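Local coordinates for protein 2-dehydropantoate 2-reductase (Enterococcus faecium, PDB 3WFI) that acts as a D-mandelate dehydrogenase of the ketopantoate reductase family, using NAD(H) bound by a Rossmann fold, at residues 2-7 with 72-77; 12-17 with 139-144; 127-132 with 145-150; 183-188 with 232-237; 273-278 with 297-302. All coordinates share one frame; numbering follows the deposited sequence.

Contact 1 opens at the N terminus, on strand 2-6, and closes 65 residues on, pairing two neighbouring strands of the large sheet. Before it closes, the helix that follows strand 2-6 has already opened contact 2, so the two loops cross; contact 2 closes only at 139-144, tying that helix to strand 138-140, an inner strand of the small four-stranded sheet, and the loop after it. Contact 3 opens at 127-132, inside this loop, and closes just beyond it at 145-150, crossing contact 2 and returning the chain to the large sheet. Contacts 4 and 5 follow in series within the helical C-terminal region, joining helix 180-191 to a loop and loop 273-278 to helix 293-308; they touch each other lightly.

Contact 1 of 5, residues 2-7 with 72-77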
# COMPACT_ATOMS: atom_id res chain seq x y z
N LYS B 2 43.93 10.08 -14.32
CA LYS B 2 43.48 11.08 -13.36
C LYS B 2 42.16 10.58 -12.80
O LYS B 2 41.20 10.39 -13.54
CB LYS B 2 43.28 12.44 -14.02
CG LYS B 2 44.56 13.17 -14.40
CD LYS B 2 44.22 14.43 -15.21
CE LYS B 2 45.33 15.00 -16.07
NZ LYS B 2 46.43 15.54 -15.24
N ILE B 3 42.12 10.35 -11.49
CA ILE B 3 40.97 9.72 -10.85
C ILE B 3 40.41 10.63 -9.77
O ILE B 3 41.17 11.18 -8.96
CB ILE B 3 41.38 8.38 -10.22
CG1 ILE B 3 42.12 7.51 -11.24
CG2 ILE B 3 40.17 7.65 -9.65
CD1 ILE B 3 42.80 6.30 -10.63
N ALA B 4 39.11 10.84 -9.78
CA ALA B 4 38.43 11.52 -8.69
C ALA B 4 37.73 10.48 -7.83
O ALA B 4 37.04 9.59 -8.35
CB ALA B 4 37.42 12.53 -9.22
N ILE B 5 37.92 10.59 -6.52
CA ILE B 5 37.23 9.77 -5.54
C ILE B 5 36.10 10.61 -4.96
O ILE B 5 36.34 11.50 -4.15
CB ILE B 5 38.18 9.32 -4.42
CG1 ILE B 5 39.43 8.63 -5.00
CG2 ILE B 5 37.47 8.39 -3.44
CD1 ILE B 5 39.17 7.33 -5.71
N ALA B 6 34.88 10.35 -5.43
CA ALA B 6 33.69 11.15 -5.06
C ALA B 6 33.07 10.51 -3.83
O ALA B 6 32.24 9.60 -3.94
CB ALA B 6 32.69 11.18 -6.19
N GLY B 7 33.53 10.97 -2.67
CA GLY B 7 33.19 10.35 -1.39
C GLY B 7 34.45 9.75 -0.77
O GLY B 7 34.81 8.60 -1.06
N ASP B 72 39.87 11.38 -15.81
CA ASP B 72 39.59 10.24 -16.69
C ASP B 72 38.58 9.30 -16.04
O ASP B 72 37.83 8.61 -16.73
CB ASP B 72 40.89 9.45 -16.97
CG ASP B 72 42.00 10.32 -17.55
OD1 ASP B 72 41.75 11.02 -18.56
OD2 ASP B 72 43.11 10.29 -17.00
N LEU B 73 38.57 9.26 -14.72
CA LEU B 73 37.73 8.31 -14.01
C LEU B 73 37.22 8.90 -12.71
O LEU B 73 37.97 9.51 -11.96
CB LEU B 73 38.53 7.04 -13.71
CG LEU B 73 37.88 5.96 -12.82
CD1 LEU B 73 36.72 5.28 -13.52
CD2 LEU B 73 38.94 4.94 -12.44
N ILE B 74 35.93 8.71 -12.47
CA ILE B 74 35.31 9.02 -11.19
C ILE B 74 34.87 7.71 -10.56
O ILE B 74 34.12 6.93 -11.16
CB ILE B 74 34.10 9.96 -11.37
CG1 ILE B 74 34.50 11.25 -12.06
CG2 ILE B 74 33.43 10.26 -10.03
CD1 ILE B 74 33.33 12.12 -12.47
N ILE B 75 35.32 7.46 -9.34
CA ILE B 75 34.83 6.32 -8.55
C ILE B 75 33.92 6.86 -7.45
O ILE B 75 34.33 7.68 -6.62
CB ILE B 75 35.98 5.50 -7.92
CG1 ILE B 75 37.06 5.21 -8.97
CG2 ILE B 75 35.45 4.19 -7.34
CD1 ILE B 75 38.24 4.41 -8.45
N LEU B 76 32.66 6.41 -7.47
CA LEU B 76 31.62 6.95 -6.61
C LEU B 76 31.48 6.13 -5.33
O LEU B 76 31.24 4.92 -5.40
CB LEU B 76 30.27 6.93 -7.34
CG LEU B 76 30.11 7.83 -8.57
CD1 LEU B 76 28.85 7.44 -9.33
CD2 LEU B 76 30.05 9.29 -8.18
N PHE B 77 31.61 6.81 -4.19
CA PHE B 77 31.35 6.24 -2.87
C PHE B 77 30.39 7.16 -2.11
O PHE B 77 30.68 7.60 -1.00
CB PHE B 77 32.65 6.14 -2.04
CG PHE B 77 33.67 5.21 -2.61
CD1 PHE B 77 33.59 3.85 -2.36
CD2 PHE B 77 34.68 5.67 -3.43
CE1 PHE B 77 34.51 2.97 -2.90
CE2 PHE B 77 35.62 4.80 -3.97
CZ PHE B 77 35.52 3.45 -3.70
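With chi1 near -50° in both, Ile-3 and Ile-75 hold CG2 anti to the backbone N, while the extended chi2 of Ile-75 (180°) carries its CD1 over the same face of the sheet to Ile-3 CG2, 4.0 Å away. Ile-5 turns instead at chi2 (-65°), and this bend brings its CD1 to 4.1 Å from Ile-75 CD1, the two chains running alongside in the same direction. Ile-5 CG2 is turned to the Phe-77 ring, 3.9 Å from CD2. Isoleucine suits a buried strand, being beta-branched and apolar; this face packs on helix 10-21, where Leu-19 touches Ile-3 and Ile-75, and Phe-15 meets the Phe-77 ring edge-to-face. On the face carrying Ala-4 and Ala-6 the small methyls let the neighbouring chains close in; Ala-6 CB reaches Leu-76 CD2 at 3.8 Å, and helix 80-90 packs over Ala-6, Ile-74 and Leu-76.

The backbones form a regular parallel ladder between two central strands of the Rossmann sheet. Ala-4 is bonded to the one neighbouring strand through both its N, to Leu-73 O (2.8 Å), and its O, from Ile-75 N (2.9 Å). Further on, Ala-6 N bonds to Ile-75 O and Phe-77 N to Ala-6 O. At the start Lys-2 O accepts from both Asp-72 N and Leu-73 N, and the Lys-2 N-H points almost straight at Asp-72 OD2 (2.8 Å), met on its anti side and somewhat out of the carboxylate plane. The Lys-2 amine turns away to Glu-25 in a salt bridge, and Asp-72 OD1 pairs with Lys-95. The carboxylate therefore serves backbone and lysine at once, so its charge is probably well stabilised at the partly exposed strand ends.

Contact 2 of 5, residues 12-17 with 139-144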
# COMPACT_ATOMS: atom_id res chain seq x y z
N GLY B 12 36.53 5.05 0.18
CA GLY B 12 37.10 6.00 -0.77
C GLY B 12 38.56 6.31 -0.45
O GLY B 12 39.41 6.41 -1.34
N SER B 13 38.85 6.48 0.83
CA SER B 13 40.22 6.72 1.28
C SER B 13 41.12 5.52 1.00
O SER B 13 42.27 5.71 0.63
CB SER B 13 40.24 7.09 2.76
OG SER B 13 39.65 8.37 2.99
N ARG B 14 40.62 4.31 1.17
CA ARG B 14 41.40 3.13 0.83
C ARG B 14 41.75 3.17 -0.66
O ARG B 14 42.93 3.07 -1.03
CB ARG B 14 40.65 1.82 1.11
CG ARG B 14 41.40 0.60 0.58
CD ARG B 14 40.65 -0.71 0.77
NE ARG B 14 40.79 -1.29 2.11
CZ ARG B 14 41.87 -1.92 2.59
NH1 ARG B 14 42.98 -2.03 1.88
NH2 ARG B 14 41.83 -2.43 3.82
N PHE B 15 40.72 3.31 -1.50
CA PHE B 15 40.90 3.32 -2.95
C PHE B 15 41.85 4.45 -3.37
O PHE B 15 42.78 4.22 -4.14
CB PHE B 15 39.56 3.45 -3.68
CG PHE B 15 38.86 2.14 -3.91
CD1 PHE B 15 38.46 1.35 -2.84
CD2 PHE B 15 38.56 1.70 -5.20
CE1 PHE B 15 37.82 0.15 -3.03
CE2 PHE B 15 37.91 0.49 -5.40
CZ PHE B 15 37.54 -0.28 -4.31
N GLY B 16 41.62 5.65 -2.84
CA GLY B 16 42.47 6.80 -3.12
C GLY B 16 43.93 6.57 -2.76
O GLY B 16 44.83 6.86 -3.56
N LEU B 17 44.16 6.05 -1.57
CA LEU B 17 45.51 5.74 -1.12
C LEU B 17 46.19 4.69 -2.00
O LEU B 17 47.33 4.89 -2.45
CB LEU B 17 45.49 5.26 0.32
CG LEU B 17 46.88 5.05 0.91
CD1 LEU B 17 47.65 6.37 0.96
CD2 LEU B 17 46.76 4.43 2.30
N VAL B 139 42.45 6.93 8.80
CA VAL B 139 41.83 5.68 8.41
C VAL B 139 42.66 4.50 8.91
O VAL B 139 43.88 4.61 9.09
CB VAL B 139 41.66 5.62 6.87
CG1 VAL B 139 41.24 4.23 6.41
CG2 VAL B 139 40.63 6.64 6.41
N LYS B 140 42.00 3.38 9.18
CA LYS B 140 42.70 2.12 9.42
C LYS B 140 42.25 1.14 8.34
O LYS B 140 41.06 1.00 8.06
CB LYS B 140 42.48 1.60 10.84
CG LYS B 140 41.25 0.74 11.06
CD LYS B 140 41.13 0.34 12.52
CE LYS B 140 39.73 -0.11 12.87
NZ LYS B 140 39.12 -0.96 11.82
N LEU B 141 43.22 0.49 7.72
CA LEU B 141 42.98 -0.35 6.57
C LEU B 141 43.58 -1.69 6.89
O LEU B 141 44.78 -1.78 7.04
CB LEU B 141 43.70 0.23 5.35
CG LEU B 141 43.29 1.63 4.83
CD1 LEU B 141 44.14 2.03 3.63
CD2 LEU B 141 41.81 1.70 4.49
N PHE B 142 42.77 -2.73 7.00
CA PHE B 142 43.32 -4.04 7.32
C PHE B 142 42.79 -5.11 6.38
O PHE B 142 41.67 -5.02 5.88
CB PHE B 142 43.03 -4.40 8.78
CG PHE B 142 43.39 -5.81 9.13
CD1 PHE B 142 44.73 -6.19 9.22
CD2 PHE B 142 42.40 -6.77 9.35
CE1 PHE B 142 45.08 -7.49 9.53
CE2 PHE B 142 42.75 -8.08 9.66
CZ PHE B 142 44.08 -8.44 9.76
N GLY B 143 43.64 -6.10 6.13
CA GLY B 143 43.26 -7.34 5.49
C GLY B 143 43.14 -7.25 3.99
O GLY B 143 43.64 -6.31 3.36
N SER B 144 42.48 -8.25 3.43
CA SER B 144 42.38 -8.41 2.00
C SER B 144 40.98 -8.01 1.51
O SER B 144 40.13 -7.49 2.26
CB SER B 144 42.78 -9.85 1.60
OG SER B 144 41.82 -10.81 2.00
O HOH W 1 44.25 -3.81 3.97
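Leu-141 meets the helix with both of its methyls. CD2 lies 3.6 Å from Arg-14 CB and also stands over one face of the arginine's guanidinium, displaced toward its rim; CD1 turns to Leu-17, 3.8 Å from its CD2. The chains of Arg-14 and Leu-141 run antiparallel alongside one another, so the aliphatic part of Arg-14 supplies a greasy flank and Leu-141 CB ends up 3.9 Å from Arg-14 CZ. One residue before Arg-14, Ser-13 packs on Val-139, CB against CG2 at 3.7 Å, where a residue this small lets the strand come close.

A bend at chi3 (-82°) after an extended start carries the guanidinium toward the loop 141-144. There a water lies in its plane at the edge, accepting from Arg-14 NH2 (2.8 Å) and donating to Gly-143 O (2.6 Å), so one water bridges the helix and the loop. Gly-143 fits its place because its backbone has positive phi.

The helix is the one that follows the first strand of the Rossmann fold; the turn into it and its first residues fit the GxGxxG pattern, Gly-12 being the last glycine, and Ala-10 and Met-11 contact NAD(+) in this enzyme. The other segment leaves strand 138-140 of the small four-stranded sheet. Around the contact, Arg-14 NE is fixed by Thr-130 O, in the loop that carries the NAD(+) contact Ala-131, and Ser-13 OG bonds back to Gly-9 O. Val-139 is held in the small sheet by backbone bonds to Gln-45 and Asn-47, while Leu-17 also packs on Ala-46 and Phe-48.

Contact 3 of 5, residues 127-132 with 145-150; sequences TMWTAG and GSVELQ
At the end of strand 122-127, beside the antiparallel strand 147-151 of the large sheet, Thr-127 and Val-147 make a non-hydrogen-bonded pair with their CA atoms 4.5 Å apart. One residue on, Met-128 N gives a nearly straight bond to Ser-146 O at 2.8 Å; after this the pairing stops and a tryptophan takes over.

Trp-129 lies flat across Gly-145. Gly-145 CA sits over the six-membered ring, 3.6 Å from its centroid and 16° off the normal, a CH-pi contact. Ser-146 N lies over the same face, nearer the rim. Glycine suits this spot, because having no side chain it lets the backbone lie directly on the ring. At the edge Val-147 CG2 approaches Trp-129 CD1 in the ring plane at 3.9 Å. The indole N-H is spent outside, on Leu-172 O, which, with the CH-pi contact, probably fixes the ring's rotation. Thr-127, with OG1 anti to the backbone N (chi1 172°), accepts a weak bond from Trp-129 N that may steady the turn out of the strand. The flexible Met-128 chain, bent twice, brings CE to 3.7 Å from Ser-146 O on the exposed side.

Trp-129 also packs on Arg-14, and Ala-131 farther along the loop contacts NAD(+) in this enzyme. Such a strand end, running into a loop that carries cofactor contacts, is typical of the C-terminal, nucleotide-binding edge of the parallel sheet in a Rossmann fold; here an antiparallel strand extends that sheet.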
# COMPACT_ATOMS: atom_id res chain seq x y z
N THR B 127 32.51 -3.89 -4.05
CA THR B 127 33.81 -4.00 -3.40
C THR B 127 33.68 -4.86 -2.14
O THR B 127 32.72 -4.70 -1.38
CB THR B 127 34.44 -2.63 -3.07
OG1 THR B 127 35.62 -2.84 -2.27
CG2 THR B 127 33.47 -1.73 -2.31
N MET B 128 34.63 -5.77 -1.94
CA MET B 128 34.64 -6.64 -0.76
C MET B 128 35.77 -6.29 0.20
O MET B 128 36.02 -7.00 1.17
CB MET B 128 34.69 -8.12 -1.18
CG MET B 128 33.30 -8.73 -1.37
SD MET B 128 32.66 -9.00 -3.05
CE MET B 128 33.24 -7.61 -4.01
N TRP B 129 36.45 -5.17 -0.06
CA TRP B 129 37.44 -4.62 0.86
C TRP B 129 36.76 -4.10 2.12
O TRP B 129 35.58 -3.80 2.10
CB TRP B 129 38.21 -3.47 0.19
CG TRP B 129 39.12 -3.95 -0.88
CD1 TRP B 129 38.86 -4.00 -2.23
CD2 TRP B 129 40.44 -4.46 -0.70
NE1 TRP B 129 39.95 -4.52 -2.89
CE2 TRP B 129 40.93 -4.81 -1.97
CE3 TRP B 129 41.25 -4.67 0.42
CZ2 TRP B 129 42.21 -5.34 -2.16
CZ3 TRP B 129 42.52 -5.19 0.23
CH2 TRP B 129 42.99 -5.52 -1.05
N THR B 130 37.52 -3.99 3.21
CA THR B 130 37.05 -3.29 4.40
C THR B 130 37.92 -2.06 4.66
O THR B 130 39.03 -1.94 4.15
CB THR B 130 37.00 -4.21 5.64
OG1 THR B 130 38.32 -4.68 5.94
CG2 THR B 130 36.10 -5.40 5.39
N ALA B 131 37.39 -1.13 5.45
CA ALA B 131 38.11 0.10 5.79
C ALA B 131 37.41 0.79 6.95
O ALA B 131 36.18 0.78 7.02
CB ALA B 131 38.16 1.04 4.58
N GLY B 132 38.18 1.41 7.83
CA GLY B 132 37.61 2.11 8.98
C GLY B 132 38.04 3.56 9.05
O GLY B 132 39.22 3.85 8.87
N GLY B 145 40.77 -8.20 0.23
CA GLY B 145 39.52 -7.84 -0.41
C GLY B 145 39.57 -8.04 -1.91
O GLY B 145 40.51 -8.63 -2.44
N SER B 146 38.54 -7.55 -2.59
CA SER B 146 38.45 -7.63 -4.04
C SER B 146 37.39 -6.68 -4.59
O SER B 146 36.61 -6.09 -3.84
CB SER B 146 38.08 -9.05 -4.47
OG SER B 146 36.74 -9.35 -4.10
N VAL B 147 37.40 -6.53 -5.91
CA VAL B 147 36.41 -5.72 -6.61
C VAL B 147 35.93 -6.50 -7.83
O VAL B 147 36.73 -7.13 -8.53
CB VAL B 147 37.00 -4.36 -7.08
CG1 VAL B 147 35.97 -3.56 -7.85
CG2 VAL B 147 37.53 -3.57 -5.88
N GLU B 148 34.63 -6.46 -8.07
CA GLU B 148 34.03 -7.02 -9.27
C GLU B 148 33.24 -5.91 -9.94
O GLU B 148 32.54 -5.16 -9.25
CB GLU B 148 33.11 -8.20 -8.95
CG GLU B 148 33.84 -9.37 -8.30
CD GLU B 148 32.97 -10.61 -8.17
OE1 GLU B 148 31.73 -10.50 -8.30
OE2 GLU B 148 33.54 -11.70 -7.94
N LEU B 149 33.36 -5.80 -11.26
CA LEU B 149 32.73 -4.69 -11.98
C LEU B 149 32.28 -5.07 -13.38
O LEU B 149 32.79 -6.03 -13.97
CB LEU B 149 33.67 -3.47 -12.02
CG LEU B 149 34.99 -3.55 -12.81
CD1 LEU B 149 34.77 -3.31 -14.30
CD2 LEU B 149 36.00 -2.56 -12.27
N GLN B 150 31.32 -4.31 -13.89
CA GLN B 150 30.70 -4.58 -15.17
C GLN B 150 30.38 -3.30 -15.93
O GLN B 150 30.00 -2.30 -15.34
CB GLN B 150 29.40 -5.36 -14.96
CG GLN B 150 28.78 -5.87 -16.25
CD GLN B 150 27.62 -6.80 -16.03
OE1 GLN B 150 27.14 -6.97 -14.90
NE2 GLN B 150 27.17 -7.45 -17.11

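Contact 4 of 5, residues 183-188 with 232-237; sequences SIYRKA and EKIELD
The side chains of Tyr-185 and Glu-232 stand nearly perpendicular, with ring and carboxylate planes 63° apart. The tyrosine OH donates to Glu-232 OE1 over a short 2.5 Å, and this oxygen lies near the plane of the ring, at its edge. Seen from the acid, the hydroxyl comes from above the carboxylate plane, 48° out of it. Glutamate suits the place because its chain, extended beyond CG, spans the gap to the ring; its other oxygen is taken by Lys-284 and the hydroxyl of Tyr-288, so the carboxylate has three partners and its negative charge is probably stabilised by the lysine.

Glu-232 is the first residue past helix 214-231. That helix closes with a Schellman motif in which Lys-233, at positive phi, is the C-prime residue and Ile-234 N reaches back to Ala-229 O. The loop then crosses helix 180-191 of the helical C-terminal region and enters helix 238-246, with Asp-237 as its N-cap.

Besides the polar link, the loop lays two apolar chains against the helix. Leu-236 CD2 reaches Tyr-185 CB at 4.0 Å, while Ile-234 CG2 approaches ring atom CD1 of the same tyrosine obliquely, at 4.4 Å. Tyrosine thus serves twice, by its ring and CB as a greasy surface and by its tip as a donor. Ile-234 also packs on Tyr-182, whose hydroxyl takes the backbone N-H of Asp-237, and Leu-236 touches Cys-189 one turn farther along the helix.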
# COMPACT_ATOMS: atom_id res chain seq x y z
N SER B 183 22.85 -9.36 -10.36
CA SER B 183 22.89 -9.57 -8.92
C SER B 183 22.44 -8.32 -8.18
O SER B 183 21.84 -8.41 -7.10
CB SER B 183 24.27 -10.06 -8.44
OG SER B 183 24.99 -9.02 -7.84
N ILE B 184 22.69 -7.15 -8.77
CA ILE B 184 22.23 -5.88 -8.21
C ILE B 184 20.68 -5.80 -8.29
O ILE B 184 20.01 -5.32 -7.36
CB ILE B 184 22.85 -4.65 -8.95
CG1 ILE B 184 24.37 -4.52 -8.81
CG2 ILE B 184 22.18 -3.34 -8.52
CD1 ILE B 184 25.12 -5.50 -7.94
N TYR B 185 20.09 -6.25 -9.41
CA TYR B 185 18.62 -6.31 -9.52
C TYR B 185 18.03 -7.30 -8.53
O TYR B 185 17.04 -6.99 -7.88
CB TYR B 185 18.17 -6.62 -10.95
CG TYR B 185 17.67 -5.41 -11.73
CD1 TYR B 185 18.42 -4.86 -12.76
CD2 TYR B 185 16.40 -4.85 -11.47
CE1 TYR B 185 17.93 -3.76 -13.49
CE2 TYR B 185 15.91 -3.75 -12.18
CZ TYR B 185 16.67 -3.21 -13.19
OH TYR B 185 16.12 -2.13 -13.86
N ARG B 186 18.66 -8.45 -8.38
CA ARG B 186 18.19 -9.48 -7.44
C ARG B 186 18.22 -8.97 -6.00
O ARG B 186 17.26 -9.14 -5.25
CB ARG B 186 19.07 -10.73 -7.56
CG ARG B 186 18.73 -11.88 -6.62
CD ARG B 186 19.39 -13.15 -7.16
NE ARG B 186 19.28 -14.32 -6.31
CZ ARG B 186 20.07 -14.59 -5.27
NH1 ARG B 186 21.00 -13.72 -4.88
NH2 ARG B 186 19.90 -15.73 -4.60
N LYS B 187 19.32 -8.33 -5.62
CA LYS B 187 19.39 -7.70 -4.31
C LYS B 187 18.32 -6.59 -4.15
O LYS B 187 17.74 -6.43 -3.08
CB LYS B 187 20.80 -7.13 -4.08
CG LYS B 187 20.96 -6.31 -2.81
CD LYS B 187 20.56 -7.10 -1.57
CE LYS B 187 20.86 -6.32 -0.29
NZ LYS B 187 19.98 -6.77 0.84
N ALA B 188 18.10 -5.80 -5.19
CA ALA B 188 17.12 -4.70 -5.08
C ALA B 188 15.70 -5.22 -4.88
O ALA B 188 14.88 -4.55 -4.23
CB ALA B 188 17.18 -3.78 -6.30
N GLU B 232 15.82 -3.50 -19.83
CA GLU B 232 17.27 -3.24 -19.78
C GLU B 232 18.11 -4.51 -20.06
O GLU B 232 19.28 -4.57 -19.69
CB GLU B 232 17.62 -2.60 -18.44
CG GLU B 232 16.84 -1.31 -18.21
CD GLU B 232 16.96 -0.73 -16.83
OE1 GLU B 232 17.43 -1.43 -15.90
OE2 GLU B 232 16.57 0.45 -16.67
N LYS B 233 17.51 -5.50 -20.72
CA LYS B 233 18.19 -6.70 -21.19
C LYS B 233 18.69 -7.57 -20.06
O LYS B 233 19.66 -8.30 -20.23
CB LYS B 233 19.36 -6.36 -22.13
CG LYS B 233 19.04 -5.33 -23.21
CD LYS B 233 17.89 -5.79 -24.09
CE LYS B 233 17.60 -4.78 -25.20
NZ LYS B 233 16.22 -4.97 -25.71
N ILE B 234 18.01 -7.51 -18.92
CA ILE B 234 18.34 -8.35 -17.79
C ILE B 234 17.13 -9.24 -17.51
O ILE B 234 16.05 -8.75 -17.18
CB ILE B 234 18.63 -7.51 -16.53
CG1 ILE B 234 19.90 -6.64 -16.74
CG2 ILE B 234 18.76 -8.44 -15.33
CD1 ILE B 234 21.22 -7.37 -16.51
N GLU B 235 17.31 -10.55 -17.63
CA GLU B 235 16.21 -11.49 -17.52
C GLU B 235 16.28 -12.23 -16.19
O GLU B 235 16.97 -13.23 -16.06
CB GLU B 235 16.23 -12.41 -18.73
CG GLU B 235 15.01 -13.30 -18.83
CD GLU B 235 15.03 -14.21 -20.06
OE1 GLU B 235 15.98 -14.12 -20.88
OE2 GLU B 235 14.08 -15.00 -20.22
N LEU B 236 15.57 -11.71 -15.19
CA LEU B 236 15.57 -12.31 -13.86
C LEU B 236 14.85 -13.65 -13.84
O LEU B 236 13.83 -13.82 -14.49
CB LEU B 236 14.92 -11.39 -12.83
CG LEU B 236 15.59 -10.03 -12.59
CD1 LEU B 236 14.79 -9.22 -11.58
CD2 LEU B 236 17.02 -10.22 -12.12
N ASP B 237 15.40 -14.61 -13.11
CA ASP B 237 14.70 -15.85 -12.78
C ASP B 237 13.72 -15.51 -11.67
O ASP B 237 14.06 -15.54 -10.48
CB ASP B 237 15.72 -16.90 -12.34
CG ASP B 237 15.10 -18.27 -12.04
OD1 ASP B 237 13.91 -18.36 -11.70
OD2 ASP B 237 15.83 -19.26 -12.14

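Contact 5 of 5, residues 273-278 with 297-302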
# COMPACT_ATOMS: atom_id res chain seq x y z
N GLU B 273 15.20 5.51 2.20
CA GLU B 273 15.72 5.46 0.85
C GLU B 273 14.70 4.93 -0.15
O GLU B 273 15.08 4.51 -1.24
CB GLU B 273 16.92 4.54 0.79
CG GLU B 273 18.09 5.03 1.58
CD GLU B 273 19.33 4.23 1.27
OE1 GLU B 273 19.20 2.98 1.18
OE2 GLU B 273 20.39 4.85 1.09
N ILE B 274 13.41 4.99 0.19
CA ILE B 274 12.36 4.39 -0.64
C ILE B 274 12.41 4.90 -2.11
O ILE B 274 12.19 4.12 -3.05
CB ILE B 274 10.97 4.55 -0.00
CG1 ILE B 274 9.92 3.69 -0.71
CG2 ILE B 274 10.53 6.00 0.01
CD1 ILE B 274 10.06 2.21 -0.48
N ASP B 275 12.72 6.18 -2.31
CA ASP B 275 12.75 6.73 -3.67
C ASP B 275 13.86 6.13 -4.53
O ASP B 275 13.80 6.24 -5.76
CB ASP B 275 12.86 8.26 -3.68
CG ASP B 275 11.64 8.94 -3.13
OD1 ASP B 275 10.50 8.48 -3.38
OD2 ASP B 275 11.80 9.97 -2.45
N TYR B 276 14.85 5.50 -3.90
CA TYR B 276 15.98 4.89 -4.59
C TYR B 276 15.86 3.38 -4.68
O TYR B 276 16.74 2.72 -5.25
CB TYR B 276 17.29 5.30 -3.91
CG TYR B 276 17.39 6.79 -3.91
CD1 TYR B 276 17.87 7.46 -5.02
CD2 TYR B 276 16.89 7.54 -2.86
CE1 TYR B 276 17.91 8.84 -5.05
CE2 TYR B 276 16.91 8.93 -2.88
CZ TYR B 276 17.42 9.57 -3.98
OH TYR B 276 17.46 10.95 -4.02
N ILE B 277 14.75 2.84 -4.18
CA ILE B 277 14.49 1.42 -4.30
C ILE B 277 13.22 1.23 -5.14
O ILE B 277 13.30 1.19 -6.37
CB ILE B 277 14.42 0.74 -2.91
CG1 ILE B 277 15.66 1.10 -2.10
CG2 ILE B 277 14.32 -0.78 -3.06
CD1 ILE B 277 15.55 0.79 -0.61
N ASN B 278 12.05 1.18 -4.52
CA ASN B 278 10.82 1.04 -5.30
C ASN B 278 10.60 2.24 -6.23
O ASN B 278 10.05 2.09 -7.31
CB ASN B 278 9.62 0.81 -4.37
CG ASN B 278 9.75 -0.48 -3.58
OD1 ASN B 278 9.22 -1.51 -3.99
ND2 ASN B 278 10.50 -0.44 -2.49
N PHE B 297 2.57 2.45 -5.13
CA PHE B 297 1.75 2.46 -3.89
C PHE B 297 2.60 2.29 -2.63
O PHE B 297 2.41 3.01 -1.65
CB PHE B 297 0.70 1.35 -3.98
CG PHE B 297 -0.49 1.51 -3.05
CD1 PHE B 297 -1.43 0.50 -2.98
CD2 PHE B 297 -0.71 2.66 -2.29
CE1 PHE B 297 -2.53 0.60 -2.16
CE2 PHE B 297 -1.81 2.76 -1.46
CZ PHE B 297 -2.73 1.73 -1.39
N LEU B 298 3.54 1.36 -2.66
CA LEU B 298 4.42 1.13 -1.52
C LEU B 298 5.24 2.39 -1.24
O LEU B 298 5.42 2.77 -0.09
CB LEU B 298 5.33 -0.08 -1.75
CG LEU B 298 6.12 -0.55 -0.53
CD1 LEU B 298 5.23 -0.72 0.70
CD2 LEU B 298 6.84 -1.86 -0.82
N THR B 299 5.73 3.04 -2.31
CA THR B 299 6.48 4.27 -2.15
C THR B 299 5.59 5.35 -1.54
O THR B 299 5.99 6.03 -0.58
CB THR B 299 7.05 4.72 -3.51
OG1 THR B 299 7.96 3.72 -3.99
CG2 THR B 299 7.78 6.04 -3.38
N GLU B 300 4.39 5.49 -2.08
CA GLU B 300 3.43 6.45 -1.55
C GLU B 300 3.11 6.17 -0.07
O GLU B 300 3.02 7.10 0.74
CB GLU B 300 2.17 6.43 -2.40
CG GLU B 300 2.37 7.11 -3.76
CD GLU B 300 1.49 6.54 -4.84
OE1 GLU B 300 0.51 5.82 -4.51
OE2 GLU B 300 1.80 6.79 -6.02
N LEU B 301 2.94 4.90 0.28
CA LEU B 301 2.61 4.53 1.66
C LEU B 301 3.76 4.82 2.64
O LEU B 301 3.52 5.34 3.75
CB LEU B 301 2.24 3.06 1.75
CG LEU B 301 0.87 2.70 1.20
CD1 LEU B 301 0.77 1.19 0.98
CD2 LEU B 301 -0.21 3.21 2.14
N VAL B 302 4.98 4.53 2.23
CA VAL B 302 6.14 4.78 3.09
C VAL B 302 6.29 6.27 3.31
O VAL B 302 6.55 6.72 4.43
CB VAL B 302 7.42 4.15 2.52
CG1 VAL B 302 8.65 4.63 3.26
CG2 VAL B 302 7.32 2.63 2.60
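From its CB outward, Ile-274 packs against helix 293-308. CB itself lies 4.0 Å from Val-302 CG1. CG1, held anti to the backbone N at chi1 -168°, runs toward the helix and stops 3.8 Å from Thr-299 CA, with Thr-299 OG1 equally close. The branch CG2 takes the more crowded position between N and carbonyl carbon and meets Val-302 CG1 at 4.0 Å. The chain ends in CD1, set against the other valine methyl, CG2, at 4.1 Å. A branched chain on each side suits such close fitting, and the chains cross at a slant.

Thr-299 lies at the middle of the contact. Its CG2 faces Asp-275 OD1 at 3.7 Å, the aspartate chain lying roughly at right angles to it, while its OG1 lies 3.4 Å from Asn-278 CB. That hydroxyl bonds to Cys-295 O one turn back in its own helix, which lets a polar residue sit in a buried place. Asp-275 OD1 in turn accepts from His-303 NE2, just past the segment.

Residues 273-278 lead into helix 278-288, and Glu-273 contacts NAD(+) in this enzyme; on the helix, Glu-300 makes a salt bridge to Lys-216 of the second subunit. Between the two segments the contact is thus essentially apolar packing, with the threonine hydroxyl satisfied within its own helix, which suggests that close fitting of apolar chains, with one polar link beside it, holds the loop to the helix.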